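Local coordinates for type C neurotoxin (Clostridium botulinum, PDB 3PME), which probably binds ganglioside or phospholipid receptors at the nerve-cell membrane, as the receptor-binding domain of a C/D mosaic botulinum neurotoxin, at residues A[247-258]-A[375-386]. Sequence-based numbering, arbitrary orientation.
Sequences RYIAPKNNILVL and PWRFSFENAYTP. With SO4 (sulfate ion), chain C.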
loop_
_atom_site.group_PDB
_atom_site.type_symbol
_atom_site.label_atom_id
_atom_site.label_comp_id
_atom_site.label_asym_id
_atom_site.label_seq_id
_atom_site.Cartn_x
_atom_site.Cartn_y
_atom_site.Cartn_z
ATOM N N ARG A 247 -10.867 13.907 8.668
ATOM C CA ARG A 247 -10.748 15.361 8.585
ATOM C C ARG A 247 -10.028 15.758 7.322
ATOM O O ARG A 247 -9.186 15.012 6.819
ATOM C CB ARG A 247 -10.022 15.926 9.805
ATOM C CG ARG A 247 -10.748 15.636 11.098
ATOM C CD ARG A 247 -10.222 16.398 12.297
ATOM N NE ARG A 247 -11.186 16.188 13.374
ATOM C CZ ARG A 247 -12.111 17.064 13.755
ATOM N NH1 ARG A 247 -12.176 18.286 13.226
ATOM N NH2 ARG A 247 -12.950 16.730 14.723
ATOM N N TYR A 248 -10.374 16.944 6.817
ATOM C CA TYR A 248 -9.724 17.518 5.646
ATOM C C TYR A 248 -9.047 18.821 6.043
ATOM O O TYR A 248 -9.363 19.394 7.088
ATOM C CB TYR A 248 -10.730 17.758 4.505
ATOM C CG TYR A 248 -11.796 18.809 4.753
ATOM C CD1 TYR A 248 -13.015 18.476 5.347
ATOM C CD2 TYR A 248 -11.600 20.119 4.343
ATOM C CE1 TYR A 248 -13.999 19.430 5.543
ATOM C CE2 TYR A 248 -12.579 21.080 4.530
ATOM C CZ TYR A 248 -13.778 20.728 5.128
ATOM O OH TYR A 248 -14.764 21.675 5.327
ATOM N N ILE A 249 -8.120 19.282 5.208
ATOM C CA ILE A 249 -7.371 20.507 5.473
ATOM C C ILE A 249 -8.139 21.709 4.937
ATOM O O ILE A 249 -8.524 21.736 3.767
ATOM C CB ILE A 249 -5.974 20.448 4.827
ATOM C CG1 ILE A 249 -5.230 19.213 5.339
ATOM C CG2 ILE A 249 -5.192 21.731 5.116
ATOM C CD1 ILE A 249 -3.914 18.954 4.649
ATOM N N ALA A 250 -8.372 22.693 5.799
ATOM C CA ALA A 250 -9.088 23.905 5.400
ATOM C C ALA A 250 -8.419 25.170 5.919
ATOM O O ALA A 250 -7.925 25.205 7.036
ATOM C CB ALA A 250 -10.520 23.848 5.906
ATOM N N PRO A 251 -8.414 26.233 5.107
ATOM C CA PRO A 251 -7.935 27.517 5.617
ATOM C C PRO A 251 -9.000 28.161 6.489
ATOM O O PRO A 251 -10.171 28.201 6.115
ATOM C CB PRO A 251 -7.730 28.341 4.341
ATOM C CG PRO A 251 -8.718 27.793 3.390
ATOM C CD PRO A 251 -8.830 26.309 3.698
ATOM N N LYS A 252 -8.601 28.646 7.654
ATOM C CA LYS A 252 -9.527 29.340 8.536
ATOM C C LYS A 252 -8.771 30.467 9.219
ATOM O O LYS A 252 -7.790 30.228 9.916
ATOM C CB LYS A 252 -10.101 28.370 9.572
ATOM C CG LYS A 252 -11.033 28.998 10.603
ATOM C CD LYS A 252 -11.687 27.908 11.449
ATOM C CE LYS A 252 -12.601 28.493 12.517
ATOM N NZ LYS A 252 -13.339 27.405 13.217
ATOM N N ASN A 253 -9.208 31.702 8.993
ATOM C CA ASN A 253 -8.532 32.851 9.586
ATOM C C ASN A 253 -7.015 32.790 9.414
ATOM O O ASN A 253 -6.253 32.952 10.380
ATOM C CB ASN A 253 -8.901 32.993 11.063
ATOM C CG ASN A 253 -10.301 33.524 11.261
ATOM O OD1 ASN A 253 -10.770 34.363 10.493
ATOM N ND2 ASN A 253 -10.978 33.041 12.296
ATOM N N ASN A 254 -6.597 32.521 8.179
ATOM C CA ASN A 254 -5.208 32.669 7.749
ATOM C C ASN A 254 -4.250 31.539 8.115
ATOM O O ASN A 254 -3.049 31.645 7.883
ATOM C CB ASN A 254 -4.644 34.017 8.201
ATOM C CG ASN A 254 -5.385 35.186 7.582
ATOM O OD1 ASN A 254 -5.800 35.129 6.423
ATOM N ND2 ASN A 254 -5.565 36.250 8.355
ATOM N N ILE A 255 -4.772 30.465 8.695
ATOM C CA ILE A 255 -3.943 29.287 8.922
ATOM C C ILE A 255 -4.700 28.064 8.426
ATOM O O ILE A 255 -5.855 28.166 7.997
ATOM C CB ILE A 255 -3.560 29.109 10.398
ATOM C CG1 ILE A 255 -4.805 28.803 11.224
ATOM C CG2 ILE A 255 -2.809 30.344 10.923
ATOM C CD1 ILE A 255 -4.504 28.006 12.465
ATOM N N LEU A 256 -4.050 26.909 8.464
ATOM C CA LEU A 256 -4.726 25.684 8.080
ATOM C C LEU A 256 -5.149 24.908 9.328
ATOM O O LEU A 256 -4.405 24.828 10.308
ATOM C CB LEU A 256 -3.783 24.815 7.246
ATOM C CG LEU A 256 -3.344 25.408 5.917
ATOM C CD1 LEU A 256 -2.321 24.478 5.267
ATOM C CD2 LEU A 256 -4.560 25.623 5.017
ATOM N N VAL A 257 -6.346 24.337 9.275
ATOM C CA VAL A 257 -6.813 23.477 10.358
ATOM C C VAL A 257 -7.434 22.228 9.757
ATOM O O VAL A 257 -7.641 22.160 8.545
ATOM C CB VAL A 257 -7.850 24.189 11.255
ATOM C CG1 VAL A 257 -7.207 25.354 12.019
ATOM C CG2 VAL A 257 -9.034 24.633 10.427
ATOM N N LEU A 258 -7.732 21.246 10.608
ATOM C CA LEU A 258 -8.337 19.999 10.161
ATOM C C LEU A 258 -9.812 19.974 10.536
ATOM O O LEU A 258 -10.160 19.968 11.717
ATOM C CB LEU A 258 -7.610 18.793 10.772
ATOM C CG LEU A 258 -6.078 18.791 10.635
ATOM C CD1 LEU A 258 -5.456 17.509 11.218
ATOM C CD2 LEU A 258 -5.659 18.986 9.183
ATOM N N PRO A 375 -4.312 27.492 17.748
ATOM C CA PRO A 375 -3.344 27.870 16.705
ATOM C C PRO A 375 -3.368 29.339 16.289
ATOM O O PRO A 375 -2.434 29.756 15.592
ATOM C CB PRO A 375 -3.747 26.979 15.528
ATOM C CG PRO A 375 -5.248 26.840 15.693
ATOM C CD PRO A 375 -5.469 26.761 17.196
ATOM N N TRP A 376 -4.395 30.096 16.672
ATOM C CA TRP A 376 -4.452 31.517 16.326
ATOM C C TRP A 376 -3.909 32.352 17.470
ATOM O O TRP A 376 -4.388 32.249 18.597
ATOM C CB TRP A 376 -5.887 31.955 16.016
ATOM C CG TRP A 376 -6.521 31.222 14.875
ATOM C CD1 TRP A 376 -6.373 31.489 13.544
ATOM C CD2 TRP A 376 -7.403 30.102 14.962
ATOM N NE1 TRP A 376 -7.111 30.609 12.798
ATOM C CE2 TRP A 376 -7.752 29.740 13.643
ATOM C CE3 TRP A 376 -7.937 29.368 16.026
ATOM C CZ2 TRP A 376 -8.608 28.678 13.363
ATOM C CZ3 TRP A 376 -8.784 28.322 15.744
ATOM C CH2 TRP A 376 -9.116 27.986 14.423
ATOM N N ARG A 377 -2.926 33.197 17.179
ATOM C CA ARG A 377 -2.270 33.981 18.217
ATOM C C ARG A 377 -3.256 34.879 18.959
ATOM O O ARG A 377 -3.110 35.119 20.156
ATOM C CB ARG A 377 -1.132 34.824 17.624
ATOM C CG ARG A 377 0.149 34.045 17.377
ATOM C CD ARG A 377 1.282 34.956 16.892
ATOM N NE ARG A 377 1.054 35.380 15.514
ATOM C CZ ARG A 377 1.410 34.672 14.445
ATOM N NH1 ARG A 377 2.033 33.501 14.587
ATOM N NH2 ARG A 377 1.150 35.137 13.231
ATOM N N PHE A 378 -4.272 35.357 18.256
ATOM C CA PHE A 378 -5.220 36.288 18.853
ATOM C C PHE A 378 -6.318 35.604 19.671
ATOM O O PHE A 378 -7.211 36.277 20.186
ATOM C CB PHE A 378 -5.869 37.132 17.757
ATOM C CG PHE A 378 -6.595 36.318 16.727
ATOM C CD1 PHE A 378 -7.903 35.915 16.942
ATOM C CD2 PHE A 378 -5.966 35.944 15.549
ATOM C CE1 PHE A 378 -8.576 35.155 15.998
ATOM C CE2 PHE A 378 -6.633 35.189 14.598
ATOM C CZ PHE A 378 -7.940 34.794 14.826
ATOM N N SER A 379 -6.261 34.279 19.791
ATOM C CA SER A 379 -7.403 33.517 20.304
ATOM C C SER A 379 -7.046 32.315 21.175
ATOM O O SER A 379 -5.975 31.732 21.029
ATOM C CB SER A 379 -8.253 33.034 19.125
ATOM O OG SER A 379 -9.250 32.126 19.541
ATOM N N PHE A 380 -7.963 31.943 22.068
ATOM C CA PHE A 380 -7.828 30.715 22.845
ATOM C C PHE A 380 -8.743 29.616 22.306
ATOM O O PHE A 380 -8.984 28.620 22.981
ATOM C CB PHE A 380 -8.124 30.960 24.329
ATOM C CG PHE A 380 -6.910 31.323 25.146
ATOM C CD1 PHE A 380 -6.009 32.279 24.695
ATOM C CD2 PHE A 380 -6.682 30.721 26.379
ATOM C CE1 PHE A 380 -4.897 32.619 25.455
ATOM C CE2 PHE A 380 -5.571 31.056 27.142
ATOM C CZ PHE A 380 -4.681 32.007 26.679
ATOM N N GLU A 381 -9.247 29.793 21.088
ATOM C CA GLU A 381 -10.059 28.755 20.454
ATOM C C GLU A 381 -9.197 27.549 20.115
ATOM O O GLU A 381 -8.097 27.688 19.575
ATOM C CB GLU A 381 -10.734 29.268 19.179
ATOM C CG GLU A 381 -11.744 28.285 18.596
ATOM C CD GLU A 381 -12.359 28.763 17.291
ATOM O OE1 GLU A 381 -12.340 29.987 17.030
ATOM O OE2 GLU A 381 -12.866 27.915 16.526
ATOM N N ASN A 382 -9.715 26.366 20.422
ATOM C CA ASN A 382 -9.034 25.124 20.101
ATOM C C ASN A 382 -9.398 24.663 18.706
ATOM O O ASN A 382 -10.518 24.883 18.249
ATOM C CB ASN A 382 -9.427 24.035 21.107
ATOM C CG ASN A 382 -9.080 24.412 22.531
ATOM O OD1 ASN A 382 -7.907 24.532 22.887
ATOM N ND2 ASN A 382 -10.104 24.609 23.356
ATOM N N ALA A 383 -8.455 24.001 18.045
ATOM C CA ALA A 383 -8.690 23.432 16.722
ATOM C C ALA A 383 -7.769 22.242 16.519
ATOM O O ALA A 383 -6.666 22.216 17.053
ATOM C CB ALA A 383 -8.432 24.491 15.638
ATOM N N TYR A 384 -8.216 21.258 15.746
ATOM C CA TYR A 384 -7.307 20.220 15.274
ATOM C C TYR A 384 -6.425 20.890 14.229
ATOM O O TYR A 384 -6.941 21.465 13.267
ATOM C CB TYR A 384 -8.080 19.063 14.655
ATOM C CG TYR A 384 -8.914 18.256 15.622
ATOM C CD1 TYR A 384 -10.163 18.702 16.037
ATOM C CD2 TYR A 384 -8.469 17.019 16.079
ATOM C CE1 TYR A 384 -10.938 17.936 16.909
ATOM C CE2 TYR A 384 -9.230 16.254 16.954
ATOM C CZ TYR A 384 -10.465 16.726 17.356
ATOM O OH TYR A 384 -11.237 15.970 18.214
ATOM N N THR A 385 -5.111 20.843 14.433
ATOM C CA THR A 385 -4.216 21.711 13.667
ATOM C C THR A 385 -2.984 20.944 13.202
ATOM O O THR A 385 -2.350 20.248 14.000
ATOM C CB THR A 385 -3.735 22.900 14.529
ATOM O OG1 THR A 385 -4.860 23.523 15.173
ATOM C CG2 THR A 385 -2.980 23.928 13.676
ATOM N N PRO A 386 -2.642 21.057 11.907
ATOM C CA PRO A 386 -1.326 20.597 11.459
ATOM C C PRO A 386 -0.311 21.691 11.790
ATOM O O PRO A 386 -0.539 22.862 11.457
ATOM C CB PRO A 386 -1.502 20.468 9.944
ATOM C CG PRO A 386 -2.487 21.583 9.600
ATOM C CD PRO A 386 -3.400 21.716 10.829
HETATM S S SO4 C . -13.645 24.858 3.362
HETATM O O1 SO4 C . -14.069 24.125 4.556
HETATM O O2 SO4 C . -12.588 24.151 2.660
HETATM O O3 SO4 C . -14.794 24.997 2.471
HETATM O O4 SO4 C . -13.157 26.182 3.745
HETATM O O HOH W 1 -11.071 31.338 14.350
HETATM O O HOH W 2 -1.752 25.248 10.809
HETATM O O HOH W 3 -10.441 21.780 13.988
#
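W376 lies against the 247-252/255-258 hairpin, its indole NE1 giving a hydrogen bond of 3.0 Å to K252 O at the type I' turn. The acceptor sits in the indole plane, yet NE1 stands above the carbonyl plane of K252, and I255 N reaches the same oxygen from the opposite face. I255 CD1 makes a CH-pi contact over the five-membered ring of W376 and presses on P375, with only 3.3 Å between I255 CD1 and P375 CB. V257 CG1 touches both W376 CZ2 and A383 CB, and a straight backbone bond from L258 N to Y384 O (2.8 Å) ties strand 255-258 to strand 383-386, their axes at 117°. Beside it the R247 guanidinium stacks flat on Y384, planes 14° apart, its rotation steadied by a bond from R247 NH1 to L258 O.

The solvent side is looser. The extended K252 chain passes W376 CZ2 and CH2 at about a right angle to a weak salt bridge, K252 NZ to E381 OE2, while water 1 links N253 ND2 with E381 OE1. Thus, within this trefoil-clan domain, apolar packing, neutral hydrogen bonds and the R247 cation-pi contact join the hairpin to the W376 loop and strand 383-389, whereas the long K252-E381 pair probably adds less.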